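Local coordinates for protein aminoglycoside phosphotransferase (Mycobacterium smegmatis, PDB 6EF6) that phosphorylates the small amino alcohol (S)-1-amino-2-propanol, as the kinase of a bacterial microcompartment that handles aminoacetone, at residues Pro100-Ala105 against Val127-Val132; Asp86-Leu91 against Ile251-Cys256; Leu35-Val40 against Arg110-Asp115; Arg47-Ser52 against Ala135-Glu140. All blocks are in the same frame, centred on the assembly; numbering follows the deposited sequence.

Contact 1: Pro100-Ala105 against Val127-Val132; sequences PTVVPA and VHFEMV. With BEZ (benzoic acid), chain B.
Pro100 and Phe129 meet at the apolar centre: Pro100 CB sits 3.5 Å from Phe129 CD1, obliquely to the ring, while Val102 CG2 reaches Phe129 CE1 at 3.8 Å. Phe129 CB points away from the loop, and with CG anti to its own carbonyl carbon (chi1 -63°) the ring swings past the backbone into the benzoic acid pocket. There one ring face looks onto the ligand, Phe129 CD2 to C6 of benzoic acid being 3.6 Å; the opposite face is covered by Val127 CG1. Pro100 CG closes on the ring of benzoic acid too. Further out, Val103 lies alongside His128 and lays its CB over a face of the imidazole, a CH-pi contact 4.2 Å from the ring centroid.

The backbones join in a single beta bridge, Val102 with Phe129. Val103 N gives a 2.7 Å hydrogen bond to His128 O, nearly straight at the hydrogen but from above the carbonyl plane, and Glu130 N bonds to Thr101 O at 2.9 Å. At the polar edge the Glu130 carboxylate rests against Thr101 CG2, and a water links Glu130 OE2 to Val102 O.

Near its end, strand 124-130 takes the 100-105 loop by that bridge; it pairs with strand 64-70 through Phe129 and Ile67, strand 112-114 is its other neighbour, and Leu88 of helix 78-94 packs on Phe129.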
# COMPACT_ATOMS: atom_id res chain seq x y z
N PRO A 100 -2.22 -7.36 11.75
CA PRO A 100 -2.21 -8.82 11.79
C PRO A 100 -1.23 -9.36 12.81
O PRO A 100 -0.22 -8.74 13.12
CB PRO A 100 -1.76 -9.22 10.38
CG PRO A 100 -2.02 -7.96 9.51
CD PRO A 100 -1.71 -6.85 10.46
N THR A 101 -1.55 -10.56 13.31
CA THR A 101 -0.70 -11.31 14.23
C THR A 101 -0.07 -12.49 13.50
O THR A 101 -0.78 -13.32 12.93
CB THR A 101 -1.50 -11.84 15.41
OG1 THR A 101 -2.07 -10.74 16.14
CG2 THR A 101 -0.61 -12.62 16.34
N VAL A 102 1.25 -12.58 13.54
CA VAL A 102 1.94 -13.65 12.85
C VAL A 102 1.73 -14.96 13.59
O VAL A 102 1.75 -15.01 14.83
CB VAL A 102 3.43 -13.29 12.73
CG1 VAL A 102 4.22 -14.51 12.23
CG2 VAL A 102 3.63 -12.13 11.81
N VAL A 103 1.51 -16.04 12.84
CA VAL A 103 1.48 -17.40 13.38
C VAL A 103 2.84 -18.03 13.10
O VAL A 103 3.17 -18.27 11.93
CB VAL A 103 0.37 -18.23 12.71
CG1 VAL A 103 0.43 -19.71 13.14
CG2 VAL A 103 -0.96 -17.65 13.05
N PRO A 104 3.66 -18.30 14.11
CA PRO A 104 4.94 -18.93 13.83
C PRO A 104 4.78 -20.36 13.33
O PRO A 104 3.82 -21.06 13.66
CB PRO A 104 5.67 -18.90 15.18
CG PRO A 104 5.02 -17.79 15.93
CD PRO A 104 3.58 -17.84 15.51
N ALA A 105 5.76 -20.77 12.53
CA ALA A 105 5.83 -22.13 12.03
C ALA A 105 6.17 -23.09 13.16
O ALA A 105 6.41 -22.67 14.31
CB ALA A 105 6.87 -22.24 10.92
N VAL A 127 4.30 -16.10 4.83
CA VAL A 127 4.00 -15.72 6.21
C VAL A 127 2.55 -16.12 6.52
O VAL A 127 1.66 -15.95 5.68
CB VAL A 127 4.24 -14.20 6.48
CG1 VAL A 127 3.97 -13.90 7.93
CG2 VAL A 127 5.63 -13.81 6.10
N HIS A 128 2.33 -16.67 7.71
CA HIS A 128 1.03 -17.13 8.18
C HIS A 128 0.53 -16.15 9.23
O HIS A 128 1.29 -15.76 10.12
CB HIS A 128 1.18 -18.53 8.77
CG HIS A 128 -0.10 -19.28 8.98
ND1 HIS A 128 -0.10 -20.56 9.47
CD2 HIS A 128 -1.39 -18.97 8.73
CE1 HIS A 128 -1.34 -21.01 9.54
NE2 HIS A 128 -2.15 -20.07 9.09
N PHE A 129 -0.72 -15.71 9.11
CA PHE A 129 -1.32 -14.77 10.05
C PHE A 129 -2.59 -15.35 10.67
O PHE A 129 -3.27 -16.18 10.05
CB PHE A 129 -1.71 -13.46 9.32
CG PHE A 129 -0.54 -12.70 8.73
CD1 PHE A 129 0.28 -11.91 9.53
CD2 PHE A 129 -0.28 -12.76 7.35
CE1 PHE A 129 1.34 -11.19 8.97
CE2 PHE A 129 0.78 -12.07 6.79
CZ PHE A 129 1.58 -11.25 7.59
N GLU A 130 -2.95 -14.85 11.86
CA GLU A 130 -4.22 -15.21 12.46
C GLU A 130 -5.36 -14.63 11.62
O GLU A 130 -5.18 -13.67 10.86
CB GLU A 130 -4.32 -14.72 13.90
CG GLU A 130 -3.26 -15.34 14.82
CD GLU A 130 -3.46 -15.03 16.29
OE1 GLU A 130 -4.35 -14.22 16.63
OE2 GLU A 130 -2.71 -15.60 17.11
N MET A 131 -6.54 -15.23 11.78
CA MET A 131 -7.71 -14.75 11.06
C MET A 131 -7.96 -13.28 11.41
O MET A 131 -7.67 -12.81 12.52
CB MET A 131 -8.93 -15.62 11.40
CG MET A 131 -10.17 -15.28 10.63
SD MET A 131 -9.89 -15.28 8.86
CE MET A 131 -11.50 -14.90 8.22
N VAL A 132 -8.46 -12.54 10.42
CA VAL A 132 -8.77 -11.11 10.54
C VAL A 132 -10.24 -10.93 10.22
O VAL A 132 -10.72 -11.40 9.19
CB VAL A 132 -7.91 -10.30 9.57
CG1 VAL A 132 -8.37 -8.83 9.55
CG2 VAL A 132 -6.43 -10.39 9.92
C BEZ B . -1.23 -9.40 3.95
O1 BEZ B . -0.27 -8.87 4.50
O2 BEZ B . -1.21 -9.57 2.70
C1 BEZ B . -2.39 -9.81 4.79
C2 BEZ B . -3.63 -10.02 4.22
C3 BEZ B . -4.70 -10.41 5.02
C4 BEZ B . -4.52 -10.57 6.39
C5 BEZ B . -3.27 -10.36 6.96
C6 BEZ B . -2.21 -9.97 6.16
O HOH W 1 -4.00 -11.58 12.14
O HOH W 2 0.04 -16.32 16.65
O HOH W 3 4.53 -17.49 9.50

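Contact 2: Asp86-Leu91 against Ile251-Cys256; sequences DWLAAL and IDFDDC. With NA (sodium ion), chain D; BEZ (benzoic acid), chain B.
Phe253 is the side chain that helix 78-94 grips, and three residues of the 86-91 segment close on its ring. The aromatic pair is an offset edge-to-face one: the edge of Phe253 is turned to the face of the Trp87 indole, with the ring planes at 89° and the centroid of the six-membered ring 5.4 Å from that of Phe253. Leu91 CD1 lies over the same indole face, so Phe253 and Leu91 share it.

Leu88 supplies a CH-pi contact. Its CD2 stands over the centre of the Phe253 ring, 3.5 Å from the centroid; chi2 (-178°) sends CD1 out anti to CA and leaves CD2 as the branch turned to the ring. Leu91 CD1 approaches obliquely, 3.7 Å from Phe253 CE2. Cys256 adds a sulfur-aromatic contact at the edge of the Trp87 ring, and its CB touches Trp87 CZ3.

Asp252-Phe253-Asp254 probably stands where protein kinases, whose fold couples an N-terminal sheet lobe to a helical lobe, have their DFG motif. The helix covers the phenylalanine, consistent with the place of helix C in those enzymes.

Polar and metal contacts gather on the other side of the loop. Asp252 OD2 binds the sodium ion at 2.6 Å, with Asp231 as the second protein ligand, while waters on the ion donate to Asp252 OD1 and to Asp255 OD2. Asp252 N makes a weak hydrogen bond of 3.3 Å to O1 of benzoic acid, whose ring rests on Ile251 CD1. On the helix side, Trp87 NE1 is satisfied by His160 of helix 147-163.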
# COMPACT_ATOMS: atom_id res chain seq x y z
N ASP A 86 8.64 -7.05 12.27
CA ASP A 86 9.05 -6.34 13.48
C ASP A 86 8.22 -5.08 13.69
O ASP A 86 7.85 -4.75 14.83
CB ASP A 86 10.52 -5.95 13.37
CG ASP A 86 11.48 -7.15 13.56
OD1 ASP A 86 11.04 -8.18 14.12
OD2 ASP A 86 12.64 -7.02 13.12
N TRP A 87 7.85 -4.35 12.61
CA TRP A 87 6.96 -3.22 12.81
C TRP A 87 5.58 -3.70 13.27
O TRP A 87 4.98 -3.08 14.17
CB TRP A 87 6.85 -2.38 11.55
CG TRP A 87 6.22 -1.03 11.76
CD1 TRP A 87 6.09 -0.36 12.93
CD2 TRP A 87 5.61 -0.17 10.77
NE1 TRP A 87 5.45 0.83 12.75
CE2 TRP A 87 5.12 0.98 11.43
CE3 TRP A 87 5.41 -0.28 9.41
CZ2 TRP A 87 4.52 2.03 10.78
CZ3 TRP A 87 4.77 0.74 8.75
CH2 TRP A 87 4.31 1.89 9.43
N LEU A 88 5.06 -4.77 12.66
CA LEU A 88 3.76 -5.26 13.10
C LEU A 88 3.79 -5.61 14.58
O LEU A 88 2.84 -5.30 15.31
CB LEU A 88 3.31 -6.50 12.30
CG LEU A 88 3.14 -6.37 10.81
CD1 LEU A 88 2.64 -7.69 10.21
CD2 LEU A 88 2.21 -5.23 10.46
N ALA A 89 4.87 -6.23 15.03
CA ALA A 89 4.95 -6.62 16.44
C ALA A 89 4.93 -5.41 17.35
O ALA A 89 4.31 -5.43 18.43
CB ALA A 89 6.20 -7.47 16.67
N ALA A 90 5.61 -4.33 16.95
CA ALA A 90 5.62 -3.10 17.74
C ALA A 90 4.26 -2.42 17.70
O ALA A 90 3.78 -1.93 18.73
CB ALA A 90 6.70 -2.17 17.22
N LEU A 91 3.61 -2.40 16.54
CA LEU A 91 2.27 -1.81 16.45
C LEU A 91 1.28 -2.59 17.32
O LEU A 91 0.42 -1.99 17.97
CB LEU A 91 1.79 -1.77 14.99
CG LEU A 91 2.54 -0.75 14.14
CD1 LEU A 91 2.28 -1.09 12.66
CD2 LEU A 91 2.15 0.68 14.44
N ILE A 251 -4.11 -4.25 6.95
CA ILE A 251 -3.43 -5.42 6.41
C ILE A 251 -2.44 -4.95 5.33
O ILE A 251 -2.37 -3.78 4.95
CB ILE A 251 -4.43 -6.45 5.85
CG1 ILE A 251 -5.19 -5.91 4.65
CG2 ILE A 251 -5.38 -6.93 6.94
CD1 ILE A 251 -5.77 -6.99 3.75
N ASP A 252 -1.67 -5.91 4.80
CA ASP A 252 -0.85 -5.71 3.60
C ASP A 252 0.16 -4.59 3.78
O ASP A 252 0.21 -3.62 3.02
CB ASP A 252 -1.72 -5.47 2.37
CG ASP A 252 -0.93 -5.53 1.07
OD1 ASP A 252 0.24 -5.94 1.11
OD2 ASP A 252 -1.49 -5.15 0.02
N PHE A 253 1.04 -4.81 4.77
CA PHE A 253 2.22 -3.96 5.00
C PHE A 253 3.37 -4.28 4.02
O PHE A 253 4.51 -3.87 4.25
CB PHE A 253 2.69 -4.04 6.47
CG PHE A 253 1.87 -3.28 7.45
CD1 PHE A 253 0.60 -3.72 7.86
CD2 PHE A 253 2.39 -2.17 8.10
CE1 PHE A 253 -0.13 -3.03 8.80
CE2 PHE A 253 1.63 -1.48 9.04
CZ PHE A 253 0.39 -1.90 9.40
N ASP A 254 3.12 -5.06 2.96
CA ASP A 254 4.24 -5.56 2.17
C ASP A 254 4.96 -4.47 1.36
O ASP A 254 6.06 -4.75 0.90
CB ASP A 254 3.74 -6.65 1.22
CG ASP A 254 4.88 -7.42 0.53
OD1 ASP A 254 5.79 -7.94 1.20
OD2 ASP A 254 4.85 -7.54 -0.72
N ASP A 255 4.38 -3.31 1.15
CA ASP A 255 5.06 -2.18 0.52
C ASP A 255 5.67 -1.22 1.52
O ASP A 255 6.15 -0.16 1.16
CB ASP A 255 4.18 -1.40 -0.48
CG ASP A 255 3.99 -2.08 -1.79
OD1 ASP A 255 4.77 -2.98 -2.12
OD2 ASP A 255 3.00 -1.67 -2.47
N CYS A 256 5.66 -1.55 2.80
CA CYS A 256 6.09 -0.55 3.78
C CYS A 256 7.58 -0.25 3.61
O CYS A 256 8.38 -1.06 3.14
CB CYS A 256 5.77 -0.99 5.21
SG CYS A 256 6.86 -2.23 5.99
NA NA D . -0.13 -3.77 -1.72
C BEZ B . -1.23 -9.40 3.95
O1 BEZ B . -0.27 -8.87 4.50
O2 BEZ B . -1.21 -9.57 2.70
C1 BEZ B . -2.39 -9.81 4.79
C2 BEZ B . -3.63 -10.02 4.22
C3 BEZ B . -4.70 -10.41 5.02
C4 BEZ B . -4.52 -10.57 6.39
C5 BEZ B . -3.27 -10.36 6.96
C6 BEZ B . -2.21 -9.97 6.16
O HOH W 4 1.41 -3.55 -0.16
O HOH W 5 0.57 -6.14 -1.84
O HOH W 6 1.01 -3.24 -3.32

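Contact 3: Leu35-Val40 against Arg110-Asp115; sequences LTHYDV and RVVTVD
A type I beta turn from Leu35 to Tyr38, following helix 28-35, carries His37 and Tyr38 onto Val112 of strand 112-114, an outermost strand of the five-stranded antiparallel sheet. The two methyls of Val112 divide the work. CG1, anti to the backbone N (chi1 171°), goes over one face of the His37 imidazole in a CH-pi contact 4.1 Å from the centroid and shifted toward the rim. CG2 turns to Tyr38 and touches CZ at 3.6 Å and OH at 3.2 Å, arriving obliquely to the ring, the valine and tyrosine running antiparallel alongside one another. Val114 CG1 completes the patch near His37 CE1, at 4.2 Å, so the valines facing the turn on this strand both meet the histidine.

The sheet belongs to the N-terminal lobe of the kinase-like fold, and the turn packs on the side chains of Val112 and Val114, on one face of the outermost strand, without any direct hydrogen bond between the two segments.

A water bridges them instead: it accepts from Tyr38 OH at 2.7 Å and donates to Arg110 O at 2.6 Å. That directs the hydroxyl proton to the water, and fixes the tip of the buried tyrosine. The Tyr38 ring also stands edge-to-face with His128 of the neighbouring strand 124-130, while the guanidinium group of Arg110 reaches away to a salt bridge with Asp86 on helix 78-94.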
# COMPACT_ATOMS: atom_id res chain seq x y z
N LEU A 35 1.85 -25.45 4.19
CA LEU A 35 1.01 -25.97 5.27
C LEU A 35 1.75 -27.00 6.11
O LEU A 35 1.47 -27.12 7.31
CB LEU A 35 -0.28 -26.56 4.72
CG LEU A 35 -1.26 -25.52 4.15
CD1 LEU A 35 -2.49 -26.23 3.62
CD2 LEU A 35 -1.65 -24.47 5.18
N THR A 36 2.66 -27.76 5.53
CA THR A 36 3.30 -28.78 6.35
C THR A 36 4.15 -28.17 7.45
O THR A 36 4.52 -28.89 8.39
CB THR A 36 4.15 -29.73 5.50
OG1 THR A 36 5.28 -29.02 4.98
CG2 THR A 36 3.36 -30.27 4.35
N HIS A 37 4.47 -26.88 7.37
CA HIS A 37 5.30 -26.22 8.38
C HIS A 37 4.50 -25.63 9.53
O HIS A 37 5.09 -25.07 10.45
CB HIS A 37 6.17 -25.15 7.72
CG HIS A 37 7.19 -25.73 6.81
ND1 HIS A 37 6.90 -26.08 5.50
CD2 HIS A 37 8.47 -26.11 7.02
CE1 HIS A 37 7.97 -26.62 4.95
NE2 HIS A 37 8.93 -26.66 5.85
N TYR A 38 3.19 -25.78 9.52
CA TYR A 38 2.31 -25.22 10.52
C TYR A 38 1.45 -26.32 11.11
O TYR A 38 1.31 -27.41 10.53
CB TYR A 38 1.44 -24.12 9.90
CG TYR A 38 2.27 -22.96 9.36
CD1 TYR A 38 2.69 -21.92 10.21
CD2 TYR A 38 2.61 -22.87 8.02
CE1 TYR A 38 3.43 -20.85 9.74
CE2 TYR A 38 3.33 -21.78 7.53
CZ TYR A 38 3.73 -20.76 8.40
OH TYR A 38 4.44 -19.69 7.92
N ASP A 39 0.89 -26.03 12.28
CA ASP A 39 0.09 -27.02 12.99
C ASP A 39 -1.26 -27.25 12.35
O ASP A 39 -1.88 -28.28 12.61
CB ASP A 39 -0.03 -26.64 14.46
CG ASP A 39 1.24 -26.94 15.22
OD1 ASP A 39 1.87 -27.99 14.93
OD2 ASP A 39 1.62 -26.15 16.10
N VAL A 40 -1.72 -26.33 11.51
CA VAL A 40 -2.95 -26.56 10.78
C VAL A 40 -2.77 -27.75 9.84
O VAL A 40 -1.70 -27.93 9.24
CB VAL A 40 -3.36 -25.28 10.04
CG1 VAL A 40 -2.27 -24.89 9.05
CG2 VAL A 40 -4.70 -25.48 9.36
N ARG A 110 9.13 -17.03 11.74
CA ARG A 110 8.02 -16.24 11.24
C ARG A 110 7.87 -16.30 9.73
O ARG A 110 6.76 -16.17 9.23
CB ARG A 110 8.21 -14.79 11.67
CG ARG A 110 8.20 -14.62 13.16
CD ARG A 110 8.33 -13.16 13.64
NE ARG A 110 9.57 -12.57 13.17
CZ ARG A 110 9.85 -11.27 13.31
NH1 ARG A 110 9.02 -10.48 13.97
NH2 ARG A 110 10.98 -10.79 12.82
N VAL A 111 8.97 -16.43 9.00
CA VAL A 111 8.95 -16.49 7.54
C VAL A 111 9.37 -17.89 7.12
O VAL A 111 10.50 -18.31 7.40
CB VAL A 111 9.88 -15.45 6.93
CG1 VAL A 111 9.73 -15.47 5.39
CG2 VAL A 111 9.56 -14.06 7.52
N VAL A 112 8.48 -18.60 6.44
CA VAL A 112 8.77 -19.93 5.90
C VAL A 112 9.15 -19.77 4.44
O VAL A 112 8.38 -19.21 3.66
CB VAL A 112 7.55 -20.86 6.03
CG1 VAL A 112 7.78 -22.17 5.29
CG2 VAL A 112 7.24 -21.13 7.50
N THR A 113 10.31 -20.30 4.06
CA THR A 113 10.75 -20.29 2.67
C THR A 113 10.61 -21.69 2.12
O THR A 113 11.14 -22.64 2.71
CB THR A 113 12.21 -19.85 2.56
OG1 THR A 113 12.34 -18.52 3.08
CG2 THR A 113 12.68 -19.86 1.11
N VAL A 114 9.90 -21.83 1.00
CA VAL A 114 9.77 -23.16 0.40
C VAL A 114 10.32 -23.14 -1.01
O VAL A 114 10.20 -22.16 -1.75
CB VAL A 114 8.36 -23.77 0.45
CG1 VAL A 114 7.81 -23.76 1.89
CG2 VAL A 114 7.44 -23.07 -0.48
N ASP A 115 10.92 -24.26 -1.38
CA ASP A 115 11.65 -24.41 -2.62
C ASP A 115 10.96 -25.47 -3.45
O ASP A 115 10.96 -26.65 -3.06
CB ASP A 115 13.07 -24.88 -2.29
CG ASP A 115 14.06 -24.60 -3.41
OD1 ASP A 115 13.62 -24.48 -4.58
OD2 ASP A 115 15.28 -24.51 -3.12
O HOH W 3 4.53 -17.49 9.50

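Contact 4: Arg47-Ser52 against Ala135-Glu140; sequences RLLNLS and AEPDEE
Glu139 reaches across to Asn50, and its side chain can be followed outward from a CB that points to the 47-52 segment. CG packs against Leu51 CD2 at 4.1 Å. The chain then bends at chi2 (90°), which turns the carboxylate back along the facing backbone toward Asn50 and Leu49. Of its two oxygens, OE1 passes near Asn50 CB, whereas OE2 accepts the hydrogen bond from Asn50 N, 2.8 Å long and almost straight at 175°, though the donor stands well above the carboxylate plane. OE2 also lies 3.4 Å from Leu49 CA.

Asn50 is the centre of an inverse gamma turn just beyond strand 45-48, in the part of the chain that leads to Ser52 and the benzoic acid pocket, a position that probably matches the glycine-rich loop of protein kinases. The carboxylate therefore holds the backbone of that turn from the loop that joins strand 124-130 to helix 147-163.

Beside this polar bond runs an apolar strip. Leu49 CD2 packs against Pro137 CG at 3.7 Å, and Leu49 CD1 nears Ala135 CB. Arg47 CG also comes obliquely to Pro137 CG. Separately, Leu49 CD2 lies 3.6 Å from the carbonyl oxygen of Ala135.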
# COMPACT_ATOMS: atom_id res chain seq x y z
N ARG A 47 -8.64 -21.01 0.15
CA ARG A 47 -9.51 -20.15 -0.65
C ARG A 47 -8.70 -18.91 -0.99
O ARG A 47 -8.26 -18.18 -0.09
CB ARG A 47 -10.74 -19.75 0.16
CG ARG A 47 -11.63 -18.68 -0.46
CD ARG A 47 -12.42 -19.26 -1.60
NE ARG A 47 -13.18 -20.41 -1.15
CZ ARG A 47 -13.70 -21.33 -1.96
NH1 ARG A 47 -13.53 -21.23 -3.28
NH2 ARG A 47 -14.36 -22.36 -1.44
N LEU A 48 -8.49 -18.66 -2.28
CA LEU A 48 -7.76 -17.45 -2.68
C LEU A 48 -8.58 -16.20 -2.39
O LEU A 48 -9.72 -16.06 -2.84
CB LEU A 48 -7.43 -17.50 -4.18
CG LEU A 48 -6.58 -16.31 -4.66
CD1 LEU A 48 -5.20 -16.32 -3.97
CD2 LEU A 48 -6.46 -16.31 -6.20
N LEU A 49 -7.99 -15.26 -1.65
CA LEU A 49 -8.65 -14.01 -1.28
C LEU A 49 -8.28 -12.89 -2.25
O LEU A 49 -7.22 -12.91 -2.88
CB LEU A 49 -8.28 -13.62 0.16
CG LEU A 49 -8.68 -14.64 1.23
CD1 LEU A 49 -8.32 -14.12 2.62
CD2 LEU A 49 -10.18 -14.98 1.15
N ASN A 50 -9.16 -11.90 -2.37
CA ASN A 50 -8.96 -10.80 -3.31
C ASN A 50 -8.26 -9.63 -2.61
O ASN A 50 -8.72 -8.49 -2.60
CB ASN A 50 -10.27 -10.38 -3.95
CG ASN A 50 -10.80 -11.43 -4.89
OD1 ASN A 50 -10.06 -12.34 -5.26
ND2 ASN A 50 -12.05 -11.33 -5.26
N LEU A 51 -7.11 -9.94 -2.05
CA LEU A 51 -6.34 -9.00 -1.26
C LEU A 51 -4.89 -9.14 -1.69
O LEU A 51 -4.44 -10.25 -1.99
CB LEU A 51 -6.43 -9.34 0.23
CG LEU A 51 -7.78 -9.58 0.93
CD1 LEU A 51 -7.58 -10.31 2.23
CD2 LEU A 51 -8.49 -8.30 1.17
N SER A 52 -4.18 -8.02 -1.76
CA SER A 52 -2.73 -7.99 -1.94
C SER A 52 -2.28 -8.31 -3.36
O SER A 52 -2.97 -9.04 -4.06
CB SER A 52 -2.04 -8.95 -0.96
OG SER A 52 -0.69 -9.13 -1.30
N ALA A 135 -12.04 -10.70 6.48
CA ALA A 135 -11.30 -11.37 5.42
C ALA A 135 -12.07 -12.52 4.79
O ALA A 135 -11.71 -12.93 3.69
CB ALA A 135 -9.97 -11.91 5.97
N GLU A 136 -13.08 -13.07 5.46
CA GLU A 136 -13.81 -14.17 4.85
C GLU A 136 -14.61 -13.64 3.66
O GLU A 136 -15.20 -12.56 3.75
CB GLU A 136 -14.74 -14.84 5.85
CG GLU A 136 -15.42 -16.07 5.29
CD GLU A 136 -16.27 -16.79 6.32
OE1 GLU A 136 -15.87 -16.83 7.50
OE2 GLU A 136 -17.33 -17.32 5.92
N PRO A 137 -14.61 -14.33 2.53
CA PRO A 137 -15.38 -13.82 1.38
C PRO A 137 -16.86 -13.70 1.72
O PRO A 137 -17.43 -14.57 2.40
CB PRO A 137 -15.15 -14.90 0.32
CG PRO A 137 -13.83 -15.46 0.66
CD PRO A 137 -13.79 -15.49 2.16
N ASP A 138 -17.49 -12.63 1.23
CA ASP A 138 -16.85 -11.57 0.44
C ASP A 138 -16.13 -10.64 1.41
O ASP A 138 -16.69 -10.26 2.43
CB ASP A 138 -17.88 -10.77 -0.36
CG ASP A 138 -18.52 -11.59 -1.47
OD1 ASP A 138 -17.83 -12.48 -2.02
OD2 ASP A 138 -19.71 -11.35 -1.78
N GLU A 139 -14.88 -10.30 1.08
CA GLU A 139 -14.05 -9.50 1.97
C GLU A 139 -14.68 -8.13 2.20
O GLU A 139 -15.17 -7.49 1.27
CB GLU A 139 -12.68 -9.28 1.33
CG GLU A 139 -11.89 -10.55 1.09
CD GLU A 139 -12.15 -11.15 -0.28
OE1 GLU A 139 -13.11 -10.74 -0.95
OE2 GLU A 139 -11.38 -12.03 -0.70
N GLU A 140 -14.63 -7.67 3.44
CA GLU A 140 -15.28 -6.43 3.81
C GLU A 140 -14.24 -5.45 4.34
O GLU A 140 -13.47 -5.76 5.26
CB GLU A 140 -16.39 -6.64 4.83
CG GLU A 140 -17.22 -5.40 5.08
CD GLU A 140 -18.38 -5.64 6.03
OE1 GLU A 140 -18.64 -6.82 6.38
OE2 GLU A 140 -19.04 -4.66 6.43

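From the N terminus, the turn at 35-40 opens the first loop, which contact 3 closes at strand 112-114. The next segment, 47-52, is met by 135-140, so contact 4 crosses contact 3. Helix 78-94 finds its partner only at 251-256: contact 2 closes the longest loop and crosses both 3 and 4. Contact 1, the shortest, falls within the spans of contacts 2 and 4 and crosses contact 3. Contacts 1, 3 and 4 all reach the five-stranded sheet, and contact 2 ties the helix packed against it to the metal-binding loop. Contacts 1 and 2 both touch benzoic acid; water 3 serves contacts 1 and 3.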